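Local coordinates for protein pectate lyase (Bacillus subtilis, PDB 5AMV) that cleaves de-esterified pectin (polygalacturonate) by calcium-dependent beta-elimination, releasing oligosaccharides that carry an unsaturated sugar at their non-reducing ends, at residues A[88-102]-A[168-180]. Numbering follows the deposited sequence. Where two conformers were deposited one is given.
With ADA (alpha-D-galactopyranuronic acid), chain B.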
ATOM      1  N   TYR A  88     -19.844 -16.597  15.037  1.00 10.57           N
ATOM      2  CA  TYR A  88     -19.706 -15.166  14.773  1.00  9.21           C
ATOM      3  C   TYR A  88     -20.728 -14.777  13.705  1.00  8.82           C
ATOM      4  O   TYR A  88     -21.443 -13.770  13.839  1.00  9.13           O
ATOM      5  CB  TYR A  88     -18.289 -14.907  14.281  1.00  8.31           C
ATOM      6  CG  TYR A  88     -17.992 -13.450  14.027  1.00  7.54           C
ATOM      7  CD1 TYR A  88     -18.309 -12.835  12.793  1.00  5.87           C
ATOM      8  CD2 TYR A  88     -17.391 -12.684  15.025  1.00  7.80           C
ATOM      9  CE1 TYR A  88     -17.988 -11.472  12.580  1.00  8.76           C
ATOM     10  CE2 TYR A  88     -17.073 -11.346  14.809  1.00  7.65           C
ATOM     11  CZ  TYR A  88     -17.387 -10.750  13.587  1.00  8.53           C
ATOM     12  OH  TYR A  88     -17.081  -9.416  13.397  1.00  6.83           O
ATOM     13  N   LEU A  89     -20.833 -15.594  12.657  1.00  8.88           N
ATOM     14  CA  LEU A  89     -21.779 -15.319  11.563  1.00  8.63           C
ATOM     15  C   LEU A  89     -23.224 -15.298  12.076  1.00  9.61           C
ATOM     16  O   LEU A  89     -24.013 -14.400  11.702  1.00  9.60           O
ATOM     17  CB  LEU A  89     -21.615 -16.371  10.471  1.00  9.82           C
ATOM     18  CG  LEU A  89     -20.320 -16.208   9.651  1.00 11.18           C
ATOM     19  CD1 LEU A  89     -20.134 -17.389   8.670  1.00 11.65           C
ATOM     20  CD2 LEU A  89     -20.310 -14.897   8.869  1.00 11.79           C
ATOM     21  N   LYS A  90     -23.580 -16.269  12.904  1.00  9.96           N
ATOM     22  CA  LYS A  90     -24.900 -16.246  13.520  1.00 10.90           C
ATOM     23  C   LYS A  90     -25.102 -15.022  14.429  1.00 11.22           C
ATOM     24  O   LYS A  90     -26.162 -14.366  14.400  1.00 11.77           O
ATOM     25  CB  LYS A  90     -25.155 -17.523  14.328  1.00 11.25           C
ATOM     26  CG  LYS A  90     -26.630 -17.699  14.687  1.00 15.26           C
ATOM     27  CD  LYS A  90     -26.798 -19.072  15.349  1.00 20.35           C
ATOM     28  CE  LYS A  90     -28.272 -19.435  15.517  1.00 26.54           C
ATOM     29  NZ  LYS A  90     -28.730 -19.027  16.855  1.00 30.19           N
ATOM     30  N   ALA A  91     -24.102 -14.692  15.230  1.00 11.14           N
ATOM     31  CA  ALA A  91     -24.237 -13.556  16.161  1.00 11.25           C
ATOM     32  C   ALA A  91     -24.535 -12.238  15.482  1.00 11.51           C
ATOM     33  O   ALA A  91     -25.277 -11.401  16.027  1.00 11.32           O
ATOM     34  CB  ALA A  91     -22.962 -13.411  17.066  1.00 10.97           C
ATOM     35  N   TYR A  92     -23.918 -12.008  14.317  1.00 10.47           N
ATOM     36  CA  TYR A  92     -23.964 -10.680  13.736  1.00 10.27           C
ATOM     37  C   TYR A  92     -24.704 -10.606  12.385  1.00 10.14           C
ATOM     38  O   TYR A  92     -24.600  -9.594  11.665  1.00 10.51           O
ATOM     39  CB  TYR A  92     -22.521 -10.102  13.649  1.00  9.20           C
ATOM     40  CG  TYR A  92     -21.893 -10.153  15.020  1.00  9.09           C
ATOM     41  CD1 TYR A  92     -22.498  -9.491  16.109  1.00  8.79           C
ATOM     42  CD2 TYR A  92     -20.736 -10.909  15.256  1.00  8.72           C
ATOM     43  CE1 TYR A  92     -21.956  -9.556  17.400  1.00  8.58           C
ATOM     44  CE2 TYR A  92     -20.182 -11.000  16.526  1.00  8.35           C
ATOM     45  CZ  TYR A  92     -20.797 -10.327  17.603  1.00  8.02           C
ATOM     46  OH  TYR A  92     -20.249 -10.433  18.844  1.00  9.07           O
ATOM     47  N   ASP A  93     -25.449 -11.659  12.064  1.00  9.83           N
ATOM     48  CA  ASP A  93     -26.239 -11.661  10.836  1.00 10.30           C
ATOM     49  C   ASP A  93     -27.152 -10.423  10.837  1.00 10.63           C
ATOM     50  O   ASP A  93     -27.902 -10.232  11.789  1.00  9.55           O
ATOM     51  CB  ASP A  93     -27.081 -12.937  10.751  1.00 10.97           C
ATOM     52  CG  ASP A  93     -27.693 -13.136   9.363  1.00 15.83           C
ATOM     53  OD1 ASP A  93     -28.446 -12.267   8.905  1.00 15.79           O
ATOM     54  OD2 ASP A  93     -27.365 -14.145   8.703  1.00 19.20           O
ATOM     55  N   PRO A  94     -27.091  -9.586   9.786  1.00 10.80           N
ATOM     56  CA  PRO A  94     -27.960  -8.369   9.773  1.00 11.36           C
ATOM     57  C   PRO A  94     -29.451  -8.676  10.023  1.00 11.86           C
ATOM     58  O   PRO A  94     -30.140  -7.809  10.583  1.00 12.24           O
ATOM     59  CB  PRO A  94     -27.770  -7.832   8.352  1.00 12.21           C
ATOM     60  CG  PRO A  94     -26.322  -8.235   8.028  1.00 12.37           C
ATOM     61  CD  PRO A  94     -26.207  -9.630   8.596  1.00 10.30           C
ATOM     62  N   SER A  95     -29.923  -9.869   9.651  1.00 12.05           N
ATOM     63  CA  SER A  95     -31.352 -10.235   9.859  1.00 12.36           C
ATOM     64  C   SER A  95     -31.768 -10.300  11.324  1.00 11.87           C
ATOM     65  O   SER A  95     -32.949 -10.118  11.629  1.00 10.94           O
ATOM     66  CB  SER A  95     -31.713 -11.554   9.165  1.00 12.73           C
ATOM     67  OG  SER A  95     -31.052 -12.648   9.780  1.00 17.36           O
ATOM     68  N   THR A  96     -30.806 -10.500  12.233  1.00 10.44           N
ATOM     69  CA  THR A  96     -31.084 -10.565  13.677  1.00 10.98           C
ATOM     70  C   THR A  96     -30.300  -9.559  14.531  1.00 10.38           C
ATOM     71  O   THR A  96     -30.690  -9.259  15.690  1.00 10.78           O
ATOM     72  CB  THR A  96     -30.806 -11.970  14.247  1.00 11.60           C
ATOM     73  OG1 THR A  96     -29.427 -12.307  13.998  1.00  9.85           O
ATOM     74  CG2 THR A  96     -31.715 -13.022  13.617  1.00 10.34           C
ATOM     75  N   TRP A  97     -29.191  -9.045  13.979  1.00 10.76           N
ATOM     76  CA  TRP A  97     -28.336  -8.113  14.683  1.00 10.66           C
ATOM     77  C   TRP A  97     -28.594  -6.673  14.247  1.00 11.15           C
ATOM     78  O   TRP A  97     -28.319  -5.759  14.999  1.00 12.31           O
ATOM     79  CB  TRP A  97     -26.851  -8.465  14.412  1.00 10.46           C
ATOM     80  CG  TRP A  97     -25.840  -7.555  15.104  1.00  8.16           C
ATOM     81  CD1 TRP A  97     -25.007  -6.614  14.506  1.00  8.43           C
ATOM     82  CD2 TRP A  97     -25.526  -7.552  16.485  1.00  9.23           C
ATOM     83  NE1 TRP A  97     -24.213  -6.002  15.481  1.00 10.35           N
ATOM     84  CE2 TRP A  97     -24.509  -6.559  16.693  1.00  8.06           C
ATOM     85  CE3 TRP A  97     -26.031  -8.263  17.591  1.00  9.52           C
ATOM     86  CZ2 TRP A  97     -23.955  -6.307  17.954  1.00  9.90           C
ATOM     87  CZ3 TRP A  97     -25.496  -8.016  18.834  1.00 10.19           C
ATOM     88  CH2 TRP A  97     -24.470  -7.036  19.012  1.00 11.02           C
ATOM     89  N   GLY A  98     -29.084  -6.468  13.030  1.00 10.43           N
ATOM     90  CA  GLY A  98     -29.233  -5.113  12.506  1.00 12.24           C
ATOM     91  C   GLY A  98     -27.886  -4.630  11.997  1.00 13.25           C
ATOM     92  O   GLY A  98     -26.999  -5.454  11.732  1.00 12.76           O
ATOM     93  N   LYS A  99     -27.745  -3.307  11.860  1.00 14.09           N
ATOM     94  CA  LYS A  99     -26.537  -2.732  11.266  1.00 15.10           C
ATOM     95  C   LYS A  99     -25.590  -2.054  12.261  1.00 14.53           C
ATOM     96  O   LYS A  99     -24.673  -1.331  11.850  1.00 17.05           O
ATOM     97  CB  LYS A  99     -26.904  -1.781  10.114  1.00 16.58           C
ATOM     98  CG  LYS A  99     -27.346  -2.526   8.902  1.00 19.33           C
ATOM     99  CD  LYS A  99     -27.779  -1.577   7.781  1.00 25.12           C
ATOM    100  CE  LYS A  99     -26.611  -0.780   7.198  1.00 28.17           C
ATOM    101  NZ  LYS A  99     -26.952  -0.241   5.811  1.00 30.03           N
ATOM    102  N   LYS A 100     -25.793  -2.263  13.554  1.00 14.07           N
ATOM    103  CA  LYS A 100     -24.893  -1.745  14.581  0.50 13.59           C
ATOM    104  C   LYS A 100     -23.555  -2.506  14.553  1.00 13.82           C
ATOM    105  O   LYS A 100     -23.507  -3.652  14.091  1.00 12.85           O
ATOM    106  CB  LYS A 100     -25.542  -1.841  15.969  0.50 13.24           C
ATOM    107  CG  LYS A 100     -26.273  -3.186  16.237  0.50 12.54           C
ATOM    108  CD  LYS A 100     -26.988  -3.212  17.609  0.50 11.19           C
ATOM    109  CE  LYS A 100     -27.866  -4.473  17.795  0.50 10.37           C
ATOM    110  NZ  LYS A 100     -29.237  -4.360  17.160  0.50  5.64           N
ATOM    111  N   GLU A 101     -22.494  -1.880  15.066  1.00 13.80           N
ATOM    112  CA  GLU A 101     -21.168  -2.510  15.150  0.50 14.14           C
ATOM    113  C   GLU A 101     -21.261  -3.809  15.958  1.00 13.52           C
ATOM    114  O   GLU A 101     -21.856  -3.809  17.049  1.00 13.03           O
ATOM    115  CB  GLU A 101     -20.171  -1.559  15.834  0.50 14.81           C
ATOM    116  CG  GLU A 101     -18.745  -2.122  15.937  0.50 17.98           C
ATOM    117  CD  GLU A 101     -17.758  -1.121  16.504  0.50 20.45           C
ATOM    118  OE1 GLU A 101     -18.202  -0.167  17.188  0.50 22.30           O
ATOM    119  OE2 GLU A 101     -16.542  -1.299  16.258  0.50 22.76           O
ATOM    120  N   PRO A 102     -20.689  -4.931  15.447  1.00 12.14           N
ATOM    121  CA  PRO A 102     -20.631  -6.123  16.323  1.00 10.83           C
ATOM    122  C   PRO A 102     -19.999  -5.861  17.680  1.00 10.32           C
ATOM    123  O   PRO A 102     -19.030  -5.090  17.787  1.00 11.47           O
ATOM    124  CB  PRO A 102     -19.785  -7.129  15.507  1.00 11.27           C
ATOM    125  CG  PRO A 102     -20.190  -6.790  14.041  1.00 11.83           C
ATOM    126  CD  PRO A 102     -20.293  -5.250  14.050  1.00 11.85           C
ATOM    127  N   GLN A 168     -12.967  -8.420  10.253  1.00 10.12           N
ATOM    128  CA  GLN A 168     -14.065  -7.878  11.030  1.00 10.18           C
ATOM    129  C   GLN A 168     -15.270  -7.572  10.137  1.00 10.86           C
ATOM    130  O   GLN A 168     -15.103  -6.976   9.081  1.00 10.57           O
ATOM    131  CB  GLN A 168     -13.621  -6.609  11.715  1.00 11.48           C
ATOM    132  CG  GLN A 168     -14.651  -6.013  12.660  1.00 11.72           C
ATOM    133  CD  GLN A 168     -14.196  -4.637  13.151  1.00 12.78           C
ATOM    134  OE1 GLN A 168     -13.830  -3.783  12.352  1.00 19.86           O
ATOM    135  NE2 GLN A 168     -14.177  -4.445  14.457  1.00 13.88           N
ATOM    136  N   TRP A 169     -16.472  -7.961  10.557  1.00  9.65           N
ATOM    137  CA  TRP A 169     -17.679  -7.525   9.860  1.00  8.97           C
ATOM    138  C   TRP A 169     -18.012  -6.079  10.247  1.00 10.96           C
ATOM    139  O   TRP A 169     -18.116  -5.750  11.453  1.00  9.37           O
ATOM    140  CB  TRP A 169     -18.845  -8.472  10.213  1.00  9.95           C
ATOM    141  CG  TRP A 169     -20.180  -8.019   9.653  1.00  9.31           C
ATOM    142  CD1 TRP A 169     -21.303  -7.775  10.388  1.00 10.76           C
ATOM    143  CD2 TRP A 169     -20.526  -7.792   8.276  1.00  8.89           C
ATOM    144  NE1 TRP A 169     -22.347  -7.406   9.550  1.00 10.24           N
ATOM    145  CE2 TRP A 169     -21.901  -7.399   8.254  1.00 11.05           C
ATOM    146  CE3 TRP A 169     -19.834  -7.901   7.057  1.00 10.96           C
ATOM    147  CZ2 TRP A 169     -22.595  -7.137   7.067  1.00 11.82           C
ATOM    148  CZ3 TRP A 169     -20.528  -7.631   5.855  1.00 12.56           C
ATOM    149  CH2 TRP A 169     -21.895  -7.235   5.873  1.00 13.51           C
ATOM    150  N   ASP A 170     -18.152  -5.226   9.242  1.00 12.02           N
ATOM    151  CA  ASP A 170     -18.592  -3.833   9.458  1.00 14.45           C
ATOM    152  C   ASP A 170     -19.838  -3.588   8.624  1.00 14.75           C
ATOM    153  O   ASP A 170     -19.742  -3.323   7.431  1.00 13.93           O
ATOM    154  CB  ASP A 170     -17.510  -2.845   9.051  1.00 16.06           C
ATOM    155  CG  ASP A 170     -17.829  -1.408   9.509  1.00 22.63           C
ATOM    156  OD1 ASP A 170     -18.993  -1.134   9.943  1.00 23.96           O
ATOM    157  OD2 ASP A 170     -16.911  -0.554   9.452  1.00 29.15           O
ATOM    158  N   PRO A 171     -21.024  -3.694   9.245  1.00 15.29           N
ATOM    159  CA  PRO A 171     -22.281  -3.631   8.456  1.00 16.40           C
ATOM    160  C   PRO A 171     -22.601  -2.225   7.907  1.00 19.13           C
ATOM    161  O   PRO A 171     -23.428  -2.100   6.998  1.00 18.53           O
ATOM    162  CB  PRO A 171     -23.350  -4.069   9.467  1.00 16.32           C
ATOM    163  CG  PRO A 171     -22.775  -3.670  10.792  1.00 14.87           C
ATOM    164  CD  PRO A 171     -21.271  -3.879  10.696  1.00 15.92           C
ATOM    165  N   THR A 172     -21.922  -1.204   8.421  1.00 21.17           N
ATOM    166  CA  THR A 172     -22.167   0.170   7.952  1.00 24.52           C
ATOM    167  C   THR A 172     -21.141   0.647   6.917  1.00 25.67           C
ATOM    168  O   THR A 172     -21.301   1.714   6.312  1.00 25.76           O
ATOM    169  CB  THR A 172     -22.264   1.165   9.096  1.00 24.30           C
ATOM    170  OG1 THR A 172     -21.050   1.182   9.847  1.00 27.62           O
ATOM    171  CG2 THR A 172     -23.424   0.805  10.003  1.00 27.98           C
ATOM    172  N   ASP A 173     -20.105  -0.163   6.698  1.00 26.57           N
ATOM    173  CA  ASP A 173     -19.141   0.099   5.635  1.00 27.87           C
ATOM    174  C   ASP A 173     -19.778  -0.100   4.256  1.00 28.42           C
ATOM    175  O   ASP A 173     -20.206  -1.198   3.915  1.00 30.08           O
ATOM    176  CB  ASP A 173     -17.958  -0.854   5.805  1.00 28.11           C
ATOM    177  CG  ASP A 173     -16.822  -0.552   4.858  1.00 29.33           C
ATOM    178  OD1 ASP A 173     -16.971  -0.771   3.627  1.00 29.77           O
ATOM    179  OD2 ASP A 173     -15.766  -0.133   5.364  1.00 31.21           O
ATOM    180  N   GLY A 174     -19.856   0.953   3.453  1.00 28.89           N
ATOM    181  CA  GLY A 174     -20.446   0.803   2.123  1.00 29.15           C
ATOM    182  C   GLY A 174     -21.955   0.666   2.214  1.00 28.95           C
ATOM    183  O   GLY A 174     -22.532   0.812   3.296  1.00 29.87           O
ATOM    184  N   SER A 175     -22.587   0.325   1.094  1.00 28.65           N
ATOM    185  CA  SER A 175     -24.052   0.289   1.020  0.50 27.85           C
ATOM    186  C   SER A 175     -24.655  -1.007   1.563  1.00 27.33           C
ATOM    187  O   SER A 175     -25.840  -1.040   1.922  1.00 27.00           O
ATOM    188  CB  SER A 175     -24.544   0.555  -0.411  0.50 28.01           C
ATOM    189  OG  SER A 175     -24.352  -0.566  -1.256  0.50 27.62           O
ATOM    190  N   SER A 176     -23.852  -2.077   1.629  1.00 25.62           N
ATOM    191  CA  SER A 176     -24.347  -3.361   2.114  0.50 24.33           C
ATOM    192  C   SER A 176     -23.422  -4.005   3.158  1.00 23.14           C
ATOM    193  O   SER A 176     -23.522  -5.212   3.433  1.00 23.24           O
ATOM    194  CB  SER A 176     -24.597  -4.315   0.940  0.50 24.68           C
ATOM    195  OG  SER A 176     -23.525  -4.253   0.017  0.50 25.88           O
ATOM    196  N   GLY A 177     -22.553  -3.194   3.749  1.00 21.22           N
ATOM    197  CA  GLY A 177     -21.585  -3.678   4.756  1.00 19.75           C
ATOM    198  C   GLY A 177     -20.337  -4.184   4.038  1.00 19.19           C
ATOM    199  O   GLY A 177     -20.355  -4.399   2.812  1.00 18.70           O
ATOM    200  N   ASN A 178     -19.252  -4.363   4.783  1.00 16.91           N
ATOM    201  CA  ASN A 178     -18.082  -5.042   4.242  1.00 15.18           C
ATOM    202  C   ASN A 178     -17.321  -5.781   5.349  1.00 13.65           C
ATOM    203  O   ASN A 178     -17.452  -5.451   6.516  1.00 12.44           O
ATOM    204  CB  ASN A 178     -17.163  -4.067   3.487  1.00 16.79           C
ATOM    205  CG  ASN A 178     -17.534  -3.938   1.984  1.00 17.22           C
ATOM    206  OD1 ASN A 178     -17.674  -4.937   1.271  1.00 22.16           O
ATOM    207  ND2 ASN A 178     -17.773  -2.720   1.546  1.00 22.18           N
ATOM    208  N   TRP A 179     -16.567  -6.803   4.937  1.00 11.83           N
ATOM    209  CA  TRP A 179     -15.549  -7.440   5.781  1.00 10.73           C
ATOM    210  C   TRP A 179     -14.233  -6.686   5.593  1.00 10.43           C
ATOM    211  O   TRP A 179     -13.822  -6.411   4.460  1.00 13.25           O
ATOM    212  CB  TRP A 179     -15.379  -8.903   5.377  1.00  9.92           C
ATOM    213  CG  TRP A 179     -16.604  -9.725   5.649  1.00 11.29           C
ATOM    214  CD1 TRP A 179     -17.652  -9.957   4.798  1.00 11.23           C
ATOM    215  CD2 TRP A 179     -16.932 -10.386   6.874  1.00 10.84           C
ATOM    216  NE1 TRP A 179     -18.585 -10.763   5.396  1.00 12.07           N
ATOM    217  CE2 TRP A 179     -18.185 -11.033   6.677  1.00 11.10           C
ATOM    218  CE3 TRP A 179     -16.277 -10.525   8.106  1.00  8.27           C
ATOM    219  CZ2 TRP A 179     -18.805 -11.804   7.677  1.00 10.70           C
ATOM    220  CZ3 TRP A 179     -16.886 -11.281   9.098  1.00  8.68           C
ATOM    221  CH2 TRP A 179     -18.136 -11.930   8.877  1.00  9.30           C
ATOM    222  N   ASN A 180     -13.576  -6.355   6.697  1.00  9.94           N
ATOM    223  CA  ASN A 180     -12.363  -5.566   6.621  0.50 10.29           C
ATOM    224  C   ASN A 180     -11.258  -6.241   7.372  1.00 10.59           C
ATOM    225  O   ASN A 180     -11.421  -6.673   8.528  1.00 11.23           O
ATOM    226  CB  ASN A 180     -12.564  -4.153   7.135  0.50 10.94           C
ATOM    227  CG  ASN A 180     -13.419  -3.322   6.192  0.50 11.15           C
ATOM    228  OD1 ASN A 180     -13.050  -3.107   5.038  0.50 13.70           O
ATOM    229  ND2 ASN A 180     -14.556  -2.866   6.674  0.50 13.25           N
TER
HETATM  230  C1  ADA B   3     -15.049   0.329  -1.551  1.00 20.85           C
HETATM  231  C2  ADA B   3     -15.576   0.125  -0.120  1.00 21.06           C
HETATM  232  C3  ADA B   3     -16.575   1.228   0.241  1.00 21.29           C
HETATM  233  C4  ADA B   3     -15.949   2.604   0.095  1.00 19.05           C
HETATM  234  C5  ADA B   3     -15.445   2.767  -1.335  1.00 17.89           C
HETATM  235  C6  ADA B   3     -14.607   4.026  -1.379  1.00 16.45           C
HETATM  236  O2  ADA B   3     -16.294  -1.117  -0.102  1.00 24.83           O
HETATM  237  O3  ADA B   3     -16.992   1.079   1.606  1.00 21.79           O
HETATM  238  O4  ADA B   3     -14.821   2.678   0.991  1.00 19.44           O
HETATM  239  O5  ADA B   3     -14.569   1.666  -1.711  1.00 21.48           O
HETATM  240  O6B ADA B   3     -13.408   3.903  -1.753  1.00 13.90           O
HETATM  241  O6A ADA B   3     -15.103   5.143  -1.022  1.00 16.00           O
HETATM  242  O   HOH W   1     -24.763  -6.996  10.977  1.00 13.41           O
HETATM  243  O   HOH W   2     -24.275  -0.356   5.005  1.00 33.60           O
HETATM  244  O   HOH W   3     -13.800  -1.728  15.889  1.00 36.54           O
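Y88, on helix 85-92, meets the two-stranded antiparallel hairpin 168-170/178-180, showing how excursions from the parallel beta-helix of polysaccharide lyase family 1 pack together beside the substrate groove. With CG anti to the backbone N (chi1 -177°), its ring extends to the hairpin, where OH accepts a nearly straight bond from W169 N (3.2 Å, 164°) and also pairs with E107. Its CE1 lies 3.7 Å from W179 CZ3, the two rings meeting rim to rim with planes at 41°. A phenylalanine here would probably keep this ring contact but leave W169 N and E107 without their hydroxyl partner. The next residue, L89, sets CD2 against the edge of the W179 ring. Y92 O and G98 O both accept from a water that in turn accepts a hydrogen bond from W169 NE1 (2.8 Å), the water sitting in the plane of the indole, at its edge, while P94 CG nears W169 CZ2. K99 O lies against P171 CG and T172 CG2, and K99 NZ reaches, through a second water, P171 O and G174 O in the loop whose D173 OD1 accepts from galacturonate O3 (2.7 Å). In one of its two conformers E101 OE2 is bridged by a water to Q168 NE2, which also bonds to E107. P102 closes the interface: its CG stands 3.9 Å from W169 CD1, and its CD lies 3.8 Å from P171 CD.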